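Local atomic coordinates of alpha-L-rhamnosidase (Aspergillus terreus, PDB entry 6GSZ), a protein that probably hydrolyses terminal non-reducing alpha-L-rhamnose residues of alpha-L-rhamnosides. Residues A[568-573]-A[604-609]; A[577-582]-A[596-601]; A[655-660]-A[692-697]. One frame throughout, in Å; residues are numbered along the deposited sequence. Where two conformers were deposited one is given.

Contact 1: A[568-573]-A[604-609]; sequences VGLWDR and AYLLHS
Leu606 holds its CG anti to the backbone N (chi1 161°) and Leu570 holds its own anti to the carbonyl carbon (chi1 -64°), and these two torsions bring Leu570 CD2 and Leu606 CD2 to 4.0 Å, the side chains meeting at about a right angle. The pair belongs to the six-hairpin glycosidase domain, an (alpha/alpha)6 barrel, in which the long loop after helix 545-562 lies back on helix 598-619, the helix it leads into. No hydrogen bond joins the two segments; branched apolar groups do the work. Leucine suits the place because one prong of its forked end can meet two neighbours: Leu570 CD2 also reaches Leu607 CD2 at 4.1 Å, so one loop methyl touches two successive helix residues. Leu606 is modelled in two conformers, and the contacts of its outer methyls hold for one of them: there Leu606 CD2 butts against the loop backbone, 3.4 Å from Gly569 O and 3.7 Å from Leu570 CA. Gly569 makes the turn at a phi of 99°, a conformation easy for glycine because it has no beta carbon to press on the carbonyl O of Val568. Nearer the helix backbone, at Leu606 CB, the indole of Trp571 comes in obliquely, its NE1 3.8 Å from that carbon. Several backbone atoms of the loop have partners nearby: Gly569 O accepts from Arg565, and Asp603 takes Trp571 N with one carboxylate oxygen and forms a salt bridge to Arg573 with the other. The same guanidinium turns back on the loop, where Arg573 NH1 donates to Trp571 O at 2.8 Å, in the carbonyl plane on a lone pair, with that oxygen somewhat tilted from the guanidinium plane.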
loop_
_atom_site.group_PDB
_atom_site.type_symbol
_atom_site.label_atom_id
_atom_site.label_comp_id
_atom_site.label_asym_id
_atom_site.label_seq_id
_atom_site.Cartn_x
_atom_site.Cartn_y
_atom_site.Cartn_z
ATOM N N VAL A 568 -23.009 28.904 8.611
ATOM C CA VAL A 568 -23.150 28.241 9.931
ATOM C C VAL A 568 -22.051 27.185 10.137
ATOM O O VAL A 568 -22.078 26.464 11.090
ATOM C CB VAL A 568 -24.542 27.614 10.111
ATOM C CG1 VAL A 568 -25.641 28.668 10.075
ATOM C CG2 VAL A 568 -24.828 26.501 9.109
ATOM N N GLY A 569 -21.090 27.087 9.228
ATOM C CA GLY A 569 -19.923 26.238 9.437
ATOM C C GLY A 569 -19.968 24.868 8.765
ATOM O O GLY A 569 -18.998 24.092 8.938
ATOM N N LEU A 570 -21.075 24.528 8.088
ATOM C CA LEU A 570 -21.144 23.304 7.314
ATOM C C LEU A 570 -20.502 23.585 5.943
ATOM O O LEU A 570 -19.944 24.663 5.745
ATOM C CB LEU A 570 -22.586 22.790 7.225
ATOM C CG LEU A 570 -23.212 22.364 8.561
ATOM C CD1 LEU A 570 -24.680 21.989 8.359
ATOM C CD2 LEU A 570 -22.429 21.211 9.197
ATOM N N TRP A 571 -20.545 22.608 5.054
ATOM C CA TRP A 571 -19.973 22.797 3.747
ATOM C C TRP A 571 -20.737 23.861 2.953
ATOM O O TRP A 571 -21.948 23.906 2.932
ATOM C CB TRP A 571 -19.949 21.493 2.965
ATOM C CG TRP A 571 -18.752 20.618 3.182
ATOM C CD1 TRP A 571 -18.634 19.563 4.028
ATOM C CD2 TRP A 571 -17.481 20.726 2.532
ATOM N NE1 TRP A 571 -17.401 19.007 3.966
ATOM C CE2 TRP A 571 -16.664 19.684 3.028
ATOM C CE3 TRP A 571 -16.970 21.560 1.531
ATOM C CZ2 TRP A 571 -15.363 19.476 2.572
ATOM C CZ3 TRP A 571 -15.677 21.374 1.104
ATOM C CH2 TRP A 571 -14.890 20.334 1.606
ATOM N N ASP A 572 -19.967 24.636 2.192
ATOM C CA ASP A 572 -20.519 25.543 1.189
ATOM C C ASP A 572 -21.247 24.704 0.128
ATOM O O ASP A 572 -20.688 23.738 -0.416
ATOM C CB ASP A 572 -19.382 26.380 0.602
ATOM C CG ASP A 572 -19.745 27.305 -0.541
ATOM O OD1 ASP A 572 -20.569 26.931 -1.384
ATOM O OD2 ASP A 572 -19.139 28.361 -0.574
ATOM N N ARG A 573 -22.521 25.030 -0.106
ATOM C CA ARG A 573 -23.386 24.197 -0.950
ATOM C C ARG A 573 -23.198 24.497 -2.449
ATOM O O ARG A 573 -23.996 24.004 -3.252
ATOM C CB ARG A 573 -24.850 24.299 -0.506
ATOM C CG ARG A 573 -25.174 23.514 0.765
ATOM C CD ARG A 573 -24.932 24.270 2.029
ATOM N NE ARG A 573 -25.662 23.584 3.092
ATOM C CZ ARG A 573 -25.185 22.601 3.859
ATOM N NH1 ARG A 573 -23.944 22.168 3.697
ATOM N NH2 ARG A 573 -25.971 22.062 4.798
ATOM N N ALA A 604 -21.754 15.164 6.891
ATOM C CA ALA A 604 -21.531 14.027 7.813
ATOM C C ALA A 604 -20.025 13.798 7.988
ATOM O O ALA A 604 -19.543 13.650 9.123
ATOM C CB ALA A 604 -22.232 12.797 7.333
ATOM N N TYR A 605 -19.289 13.793 6.855
ATOM C CA TYR A 605 -17.858 13.597 6.924
ATOM C C TYR A 605 -17.093 14.782 7.566
ATOM O O TYR A 605 -16.039 14.572 8.196
ATOM C CB TYR A 605 -17.283 13.233 5.554
ATOM C CG TYR A 605 -17.316 11.760 5.274
ATOM C CD1 TYR A 605 -18.446 11.149 4.741
ATOM C CD2 TYR A 605 -16.229 10.959 5.578
ATOM C CE1 TYR A 605 -18.479 9.793 4.461
ATOM C CE2 TYR A 605 -16.259 9.594 5.319
ATOM C CZ TYR A 605 -17.383 9.003 4.762
ATOM O OH TYR A 605 -17.394 7.643 4.520
ATOM N N LEU A 606 -17.636 16.007 7.449
ATOM C CA LEU A 606 -17.071 17.158 8.166
ATOM C C LEU A 606 -17.177 16.923 9.681
ATOM O O LEU A 606 -16.212 17.167 10.401
ATOM C CB LEU A 606 -17.782 18.447 7.730
ATOM C CG LEU A 606 -17.644 19.640 8.678
ATOM C CD1 LEU A 606 -16.203 20.070 8.822
ATOM C CD2 LEU A 606 -18.523 20.798 8.238
ATOM N N LEU A 607 -18.345 16.485 10.142
ATOM C CA LEU A 607 -18.509 16.181 11.558
ATOM C C LEU A 607 -17.527 15.070 11.974
ATOM O O LEU A 607 -16.892 15.158 13.009
ATOM C CB LEU A 607 -19.955 15.774 11.827
ATOM C CG LEU A 607 -20.928 16.878 12.224
ATOM C CD1 LEU A 607 -20.543 17.479 13.542
ATOM C CD2 LEU A 607 -21.055 17.971 11.237
ATOM N N HIS A 608 -17.429 14.025 11.139
ATOM C CA HIS A 608 -16.527 12.903 11.438
ATOM C C HIS A 608 -15.067 13.401 11.546
ATOM O O HIS A 608 -14.300 12.993 12.450
ATOM C CB HIS A 608 -16.705 11.781 10.418
ATOM C CG HIS A 608 -15.810 10.634 10.639
ATOM N ND1 HIS A 608 -15.784 9.936 11.825
ATOM C CD2 HIS A 608 -14.968 10.027 9.789
ATOM C CE1 HIS A 608 -14.912 8.939 11.700
ATOM N NE2 HIS A 608 -14.416 8.971 10.425
ATOM N N SER A 609 -14.617 14.230 10.586
ATOM C CA SER A 609 -13.259 14.758 10.687
ATOM C C SER A 609 -13.047 15.614 11.944
ATOM O O SER A 609 -11.952 15.622 12.520
ATOM C CB SER A 609 -12.926 15.534 9.442
ATOM O OG SER A 609 -12.430 14.665 8.427
#

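Contact 2: A[577-582]-A[596-601]; sequences QWADWL and TNKYLV. With BGC (beta-D-glucopyranose), chain B; NAG (2-acetamido-2-deoxy-beta-D-glucopyranose), chain E.
Ala579 pushes its methyl against the first turn of helix 598-619, with Ala579 CB 3.7 Å from Lys598 CA, and the small side chain lets the backbones come this close. Val601, one turn on, closes the tight part: its CG1, anti to the backbone N (chi1 171°), lies 3.8 Å from Ala579 CB. Gln577 extends the packing with its aliphatic part, Gln577 CG standing 3.9 Å from Tyr599 CE1. The chain bends at chi2 (-68°), the amide stands nearly perpendicular to the tyrosine ring, and OE1 accepts from Ser525 N.

Water takes over at the lysine margin. Lys598 stretches out beyond CG, and its NZ donates to Gln577 O at 3.0 Å, almost straight along the carbonyl bond; two waters bind the same ammonium, one of them also bridging to Gln577 O and the other to Gln577 N. In this (alpha/alpha)6 barrel the contact joins the start of a barrel helix to a loop lining the sugar pocket. Asn597 is the N-cap, its OD1 accepting from both Tyr599 N and Leu600 N. On the loop, Asp580 centres an inverse gamma turn, beside which the indoles of Trp578 and Trp581 each turn a face to the bound glucose. Trp578 CE3 is 3.4 Å from the sugar O4, which lies over a face of each ring, while Trp581 CZ2 is 3.5 Å from sugar C6. Away from the lysine, a further water between two buried residues spans Asp580 OD2, at 2.6 Å, and Thr596 OG1, at 2.7 Å; that carboxylate oxygen is also bonded to Thr657 OG1.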
loop_
_atom_site.group_PDB
_atom_site.type_symbol
_atom_site.label_atom_id
_atom_site.label_comp_id
_atom_site.label_asym_id
_atom_site.label_seq_id
_atom_site.Cartn_x
_atom_site.Cartn_y
_atom_site.Cartn_z
ATOM N N GLN A 577 -18.499 18.063 -5.290
ATOM C CA GLN A 577 -18.281 16.975 -4.361
ATOM C C GLN A 577 -18.345 15.615 -5.087
ATOM O O GLN A 577 -19.202 15.410 -5.968
ATOM C CB GLN A 577 -19.286 16.975 -3.211
ATOM C CG GLN A 577 -19.230 18.204 -2.323
ATOM C CD GLN A 577 -17.965 18.322 -1.499
ATOM O OE1 GLN A 577 -17.257 17.327 -1.268
ATOM N NE2 GLN A 577 -17.725 19.539 -0.999
ATOM N N TRP A 578 -17.401 14.715 -4.757
ATOM C CA TRP A 578 -17.468 13.305 -5.136
ATOM C C TRP A 578 -18.563 12.569 -4.350
ATOM O O TRP A 578 -19.394 11.811 -4.921
ATOM C CB TRP A 578 -16.117 12.605 -4.888
ATOM C CG TRP A 578 -14.934 13.224 -5.575
ATOM C CD1 TRP A 578 -13.928 13.966 -5.012
ATOM C CD2 TRP A 578 -14.654 13.174 -6.983
ATOM N NE1 TRP A 578 -13.065 14.396 -5.987
ATOM C CE2 TRP A 578 -13.464 13.891 -7.179
ATOM C CE3 TRP A 578 -15.278 12.574 -8.074
ATOM C CZ2 TRP A 578 -12.887 14.025 -8.440
ATOM C CZ3 TRP A 578 -14.714 12.715 -9.321
ATOM C CH2 TRP A 578 -13.529 13.421 -9.492
ATOM N N ALA A 579 -18.559 12.803 -3.031
ATOM C CA ALA A 579 -19.557 12.255 -2.064
ATOM C C ALA A 579 -19.735 10.751 -2.305
ATOM O O ALA A 579 -18.744 10.017 -2.318
ATOM C CB ALA A 579 -20.835 13.059 -2.101
ATOM N N ASP A 580 -20.988 10.249 -2.364
ATOM C CA ASP A 580 -21.200 8.798 -2.428
ATOM C C ASP A 580 -21.035 8.274 -3.852
ATOM O O ASP A 580 -21.959 7.705 -4.446
ATOM C CB ASP A 580 -22.535 8.377 -1.803
ATOM C CG ASP A 580 -22.556 6.903 -1.391
ATOM O OD1 ASP A 580 -21.469 6.328 -1.077
ATOM O OD2 ASP A 580 -23.676 6.317 -1.390
ATOM N N TRP A 581 -19.791 8.360 -4.323
ATOM C CA TRP A 581 -19.361 7.963 -5.652
ATOM C C TRP A 581 -19.700 6.492 -5.911
ATOM O O TRP A 581 -19.438 5.654 -5.078
ATOM C CB TRP A 581 -17.851 8.226 -5.699
ATOM C CG TRP A 581 -17.166 8.009 -7.013
ATOM C CD1 TRP A 581 -16.330 6.963 -7.327
ATOM C CD2 TRP A 581 -17.233 8.850 -8.172
ATOM N NE1 TRP A 581 -15.872 7.117 -8.610
ATOM C CE2 TRP A 581 -16.400 8.259 -9.142
ATOM C CE3 TRP A 581 -17.881 10.061 -8.468
ATOM C CZ2 TRP A 581 -16.192 8.844 -10.395
ATOM C CZ3 TRP A 581 -17.709 10.608 -9.729
ATOM C CH2 TRP A 581 -16.862 10.013 -10.660
ATOM N N LEU A 582 -20.253 6.190 -7.099
ATOM C CA LEU A 582 -20.469 4.824 -7.570
ATOM C C LEU A 582 -21.531 4.107 -6.725
ATOM O O LEU A 582 -21.554 2.898 -6.674
ATOM C CB LEU A 582 -19.131 4.061 -7.653
ATOM C CG LEU A 582 -18.319 4.346 -8.913
ATOM C CD1 LEU A 582 -16.950 3.681 -8.845
ATOM C CD2 LEU A 582 -19.082 3.929 -10.156
ATOM N N THR A 596 -28.137 9.852 -2.598
ATOM C CA THR A 596 -27.973 10.612 -1.363
ATOM C C THR A 596 -27.374 11.982 -1.687
ATOM O O THR A 596 -26.396 12.061 -2.432
ATOM C CB THR A 596 -27.043 9.884 -0.375
ATOM O OG1 THR A 596 -27.471 8.523 -0.256
ATOM C CG2 THR A 596 -27.048 10.525 0.997
ATOM N N ASN A 597 -27.949 13.042 -1.140
ATOM C CA ASN A 597 -27.500 14.416 -1.359
ATOM C C ASN A 597 -26.003 14.550 -1.023
ATOM O O ASN A 597 -25.527 14.100 0.035
ATOM C CB ASN A 597 -28.354 15.397 -0.565
ATOM C CG ASN A 597 -27.953 16.832 -0.757
ATOM O OD1 ASN A 597 -26.973 17.299 -0.170
ATOM N ND2 ASN A 597 -28.682 17.509 -1.629
ATOM N N LYS A 598 -25.258 15.199 -1.931
ATOM C CA LYS A 598 -23.809 15.316 -1.809
ATOM C C LYS A 598 -23.398 16.108 -0.568
ATOM O O LYS A 598 -22.313 15.859 -0.025
ATOM C CB LYS A 598 -23.200 15.969 -3.067
ATOM C CG LYS A 598 -23.288 15.118 -4.304
ATOM C CD LYS A 598 -22.764 15.834 -5.529
ATOM C CE LYS A 598 -22.632 14.883 -6.689
ATOM N NZ LYS A 598 -21.650 15.359 -7.675
ATOM N N TYR A 599 -24.227 17.070 -0.153
ATOM C CA TYR A 599 -23.926 17.930 1.003
ATOM C C TYR A 599 -24.323 17.246 2.315
ATOM O O TYR A 599 -23.648 17.492 3.330
ATOM C CB TYR A 599 -24.526 19.339 0.806
ATOM C CG TYR A 599 -24.009 19.949 -0.467
ATOM C CD1 TYR A 599 -22.674 20.293 -0.616
ATOM C CD2 TYR A 599 -24.831 20.064 -1.563
ATOM C CE1 TYR A 599 -22.169 20.756 -1.822
ATOM C CE2 TYR A 599 -24.347 20.548 -2.768
ATOM C CZ TYR A 599 -23.013 20.870 -2.900
ATOM O OH TYR A 599 -22.540 21.293 -4.110
ATOM N N LEU A 600 -25.363 16.406 2.301
ATOM C CA LEU A 600 -25.662 15.590 3.497
ATOM C C LEU A 600 -24.440 14.702 3.767
ATOM O O LEU A 600 -23.906 14.640 4.889
ATOM C CB LEU A 600 -26.905 14.756 3.223
ATOM C CG LEU A 600 -27.459 13.888 4.363
ATOM C CD1 LEU A 600 -28.894 13.499 3.990
ATOM C CD2 LEU A 600 -26.623 12.627 4.563
ATOM N N VAL A 601 -23.939 14.066 2.690
ATOM C CA VAL A 601 -22.758 13.205 2.798
ATOM C C VAL A 601 -21.550 14.012 3.290
ATOM O O VAL A 601 -20.825 13.604 4.214
ATOM C CB VAL A 601 -22.443 12.482 1.472
ATOM C CG1 VAL A 601 -21.109 11.761 1.490
ATOM C CG2 VAL A 601 -23.532 11.483 1.121
HETATM C C2 BGC B . -11.026 6.659 -8.041
HETATM C C3 BGC B . -12.028 7.602 -7.436
HETATM C C4 BGC B . -12.271 8.910 -8.157
HETATM C C5 BGC B . -12.496 8.531 -9.540
HETATM C C6 BGC B . -12.793 9.832 -10.258
HETATM C C1 BGC B . -11.297 6.506 -9.527
HETATM O O1 BGC B . -10.429 5.516 -10.042
HETATM O O2 BGC B . -11.301 5.335 -7.649
HETATM O O3 BGC B . -11.520 8.019 -6.283
HETATM O O4 BGC B . -13.337 9.753 -7.660
HETATM O O5 BGC B . -11.414 7.775 -10.173
HETATM O O6 BGC B . -12.882 9.556 -11.660
HETATM C C1 NAG E . -32.419 14.145 -0.896
HETATM C C2 NAG E . -33.191 14.188 -2.184
HETATM C C3 NAG E . -33.257 15.615 -2.741
HETATM C C4 NAG E . -33.667 16.663 -1.711
HETATM C C5 NAG E . -32.752 16.517 -0.477
HETATM C C6 NAG E . -33.015 17.530 0.641
HETATM C C7 NAG E . -31.221 13.477 -3.554
HETATM C C8 NAG E . -30.733 12.494 -4.549
HETATM N N2 NAG E . -32.514 13.297 -3.120
HETATM O O3 NAG E . -34.135 15.585 -3.831
HETATM O O4 NAG E . -33.314 17.940 -2.242
HETATM O O5 NAG E . -32.858 15.181 0.000
HETATM O O6 NAG E . -34.377 17.410 1.059
HETATM O O7 NAG E . -30.423 14.369 -3.211
HETATM O O HOH W 1 -20.691 17.982 -7.361
HETATM O O HOH W 2 -19.531 13.810 -8.250
HETATM O O HOH W 3 -23.576 11.611 -2.696
HETATM O O HOH W 4 -26.080 7.028 -2.047
#

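Contact 3: A[655-660]-A[692-697]; sequences TQTGLA and VGTGFA
Gln656 lays its amide against the backbone of Gly693, with the peptide N-H approaching from above the carbonyl plane, not at its rim. Gly693 N donates to Gln656 OE1 at 2.8 Å, but lies 53° out of that plane, and the N-H...O angle of 134° marks a bent bond. The side chain, extended beyond CG, carries the amide across to this position, and Gln656 NE2 bonds to Lys691 O. Glycine fits beneath so flat a group: Gly693 CA is 3.4 Å from OE1 and 3.5 Å from NE2 of Gln656, on the side where a beta carbon would stand.

Beside this pair Thr657 and Thr694 slant past one another, methyl against hydroxyl oxygen, with Thr694 CG2 3.3 Å from Thr657 OG1 and 3.7 Å from Gln656 CB. Their hydroxyls are bonded elsewhere, to Asp580 and Thr699 respectively.

All this happens at the start of helix 656-664, a short helix of the (alpha/alpha)6 barrel domain, where Thr655 is the N-cap and its OG1 accepts from Gly658 N. Thr657 N, in the first turn, gives its hydrogen to a water that donates in turn to Gly693 O. The polar links across the contact therefore run through the two peptide groups flanking Gly693 CA, one joined to the Gln656 amide by a bent bond, the other reached through water.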
loop_
_atom_site.group_PDB
_atom_site.type_symbol
_atom_site.label_atom_id
_atom_site.label_comp_id
_atom_site.label_asym_id
_atom_site.label_seq_id
_atom_site.Cartn_x
_atom_site.Cartn_y
_atom_site.Cartn_z
ATOM N N THR A 655 -31.822 6.461 2.476
ATOM C CA THR A 655 -31.018 5.570 1.671
ATOM C C THR A 655 -30.009 4.872 2.577
ATOM O O THR A 655 -29.832 5.246 3.744
ATOM C CB THR A 655 -30.260 6.357 0.605
ATOM O OG1 THR A 655 -29.393 7.306 1.254
ATOM C CG2 THR A 655 -31.202 7.073 -0.343
ATOM N N GLN A 656 -29.382 3.821 2.067
ATOM C CA GLN A 656 -28.407 3.112 2.853
ATOM C C GLN A 656 -27.334 4.082 3.354
ATOM O O GLN A 656 -26.984 4.051 4.534
ATOM C CB GLN A 656 -27.843 1.925 2.090
ATOM C CG GLN A 656 -28.860 0.817 1.894
ATOM C CD GLN A 656 -28.271 -0.411 1.248
ATOM O OE1 GLN A 656 -27.070 -0.689 1.369
ATOM N NE2 GLN A 656 -29.129 -1.138 0.533
ATOM N N THR A 657 -26.756 4.895 2.454
ATOM C CA THR A 657 -25.721 5.840 2.897
ATOM C C THR A 657 -26.304 6.963 3.775
ATOM O O THR A 657 -25.676 7.373 4.772
ATOM C CB THR A 657 -24.970 6.414 1.696
ATOM O OG1 THR A 657 -24.292 5.319 1.086
ATOM C CG2 THR A 657 -23.993 7.502 2.065
ATOM N N GLY A 658 -27.469 7.483 3.391
ATOM C CA GLY A 658 -28.082 8.582 4.115
ATOM C C GLY A 658 -28.422 8.267 5.574
ATOM O O GLY A 658 -28.339 9.176 6.420
ATOM N N LEU A 659 -28.728 6.994 5.847
ATOM C CA LEU A 659 -28.933 6.532 7.208
ATOM C C LEU A 659 -27.608 6.092 7.844
ATOM O O LEU A 659 -27.368 6.326 9.014
ATOM C CB LEU A 659 -29.942 5.391 7.201
ATOM C CG LEU A 659 -31.385 5.848 7.021
ATOM C CD1 LEU A 659 -32.204 4.732 6.428
ATOM C CD2 LEU A 659 -31.968 6.342 8.329
ATOM N N ALA A 660 -26.768 5.352 7.114
ATOM C CA ALA A 660 -25.579 4.748 7.743
ATOM C C ALA A 660 -24.647 5.836 8.299
ATOM O O ALA A 660 -24.066 5.702 9.381
ATOM C CB ALA A 660 -24.845 3.860 6.781
ATOM N N VAL A 692 -26.579 -4.452 -1.882
ATOM C CA VAL A 692 -25.843 -3.277 -1.398
ATOM C C VAL A 692 -26.364 -2.045 -2.121
ATOM O O VAL A 692 -26.631 -2.087 -3.339
ATOM C CB VAL A 692 -24.327 -3.400 -1.623
ATOM C CG1 VAL A 692 -23.774 -4.695 -1.089
ATOM C CG2 VAL A 692 -23.957 -3.225 -3.083
ATOM N N GLY A 693 -26.465 -0.937 -1.395
ATOM C CA GLY A 693 -27.000 0.290 -1.905
ATOM C C GLY A 693 -26.094 1.499 -1.715
ATOM O O GLY A 693 -26.487 2.597 -2.022
ATOM N N THR A 694 -24.866 1.242 -1.264
ATOM C CA THR A 694 -23.874 2.280 -0.931
ATOM C C THR A 694 -22.832 2.435 -2.049
ATOM O O THR A 694 -22.436 1.460 -2.643
ATOM C CB THR A 694 -23.214 1.912 0.398
ATOM O OG1 THR A 694 -22.712 0.569 0.320
ATOM C CG2 THR A 694 -24.137 2.035 1.595
ATOM N N GLY A 695 -22.333 3.675 -2.195
ATOM C CA GLY A 695 -21.111 3.946 -2.951
ATOM C C GLY A 695 -19.900 4.070 -2.034
ATOM O O GLY A 695 -19.865 3.495 -0.937
ATOM N N PHE A 696 -18.919 4.891 -2.434
ATOM C CA PHE A 696 -17.650 4.954 -1.719
ATOM C C PHE A 696 -17.847 5.559 -0.326
ATOM O O PHE A 696 -17.017 5.327 0.548
ATOM C CB PHE A 696 -16.584 5.717 -2.531
ATOM C CG PHE A 696 -15.859 4.980 -3.633
ATOM C CD1 PHE A 696 -16.442 3.911 -4.302
ATOM C CD2 PHE A 696 -14.596 5.378 -4.008
ATOM C CE1 PHE A 696 -15.793 3.253 -5.332
ATOM C CE2 PHE A 696 -13.947 4.738 -5.058
ATOM C CZ PHE A 696 -14.525 3.671 -5.703
ATOM N N ALA A 697 -18.862 6.417 -0.183
ATOM C CA ALA A 697 -19.042 7.102 1.110
ATOM C C ALA A 697 -19.598 6.151 2.180
ATOM O O ALA A 697 -19.296 6.330 3.344
ATOM C CB ALA A 697 -19.958 8.307 0.978
HETATM O O HOH W 5 -27.291 4.839 -0.416
#

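Contact 2 sits between the others, its centre about 12 Å from that of contact 1 and about 10 Å from that of contact 3; the centres of contacts 1 and 3 are about 18 Å apart. Contacts 1 and 2 share helix 598-619, and Trp571 packs on Gln577. Side-chain oxygens tie contact 2 to contact 3: Thr596 OG1 is 2.7 Å from Thr655 OG1, and Asp580 OD2 also bonds to Gly695 N. Tyr605 OH, at 2.6 Å from Ala697 O, joins contact 1 to contact 3. Trp578 and Trp581 of contact 2 and Phe696 of contact 3 line the glucose pocket, Phe696 meeting Trp581 edge-to-face, while Asp460, Asp473, His761 and Trp527 hydrogen-bond to the sugar.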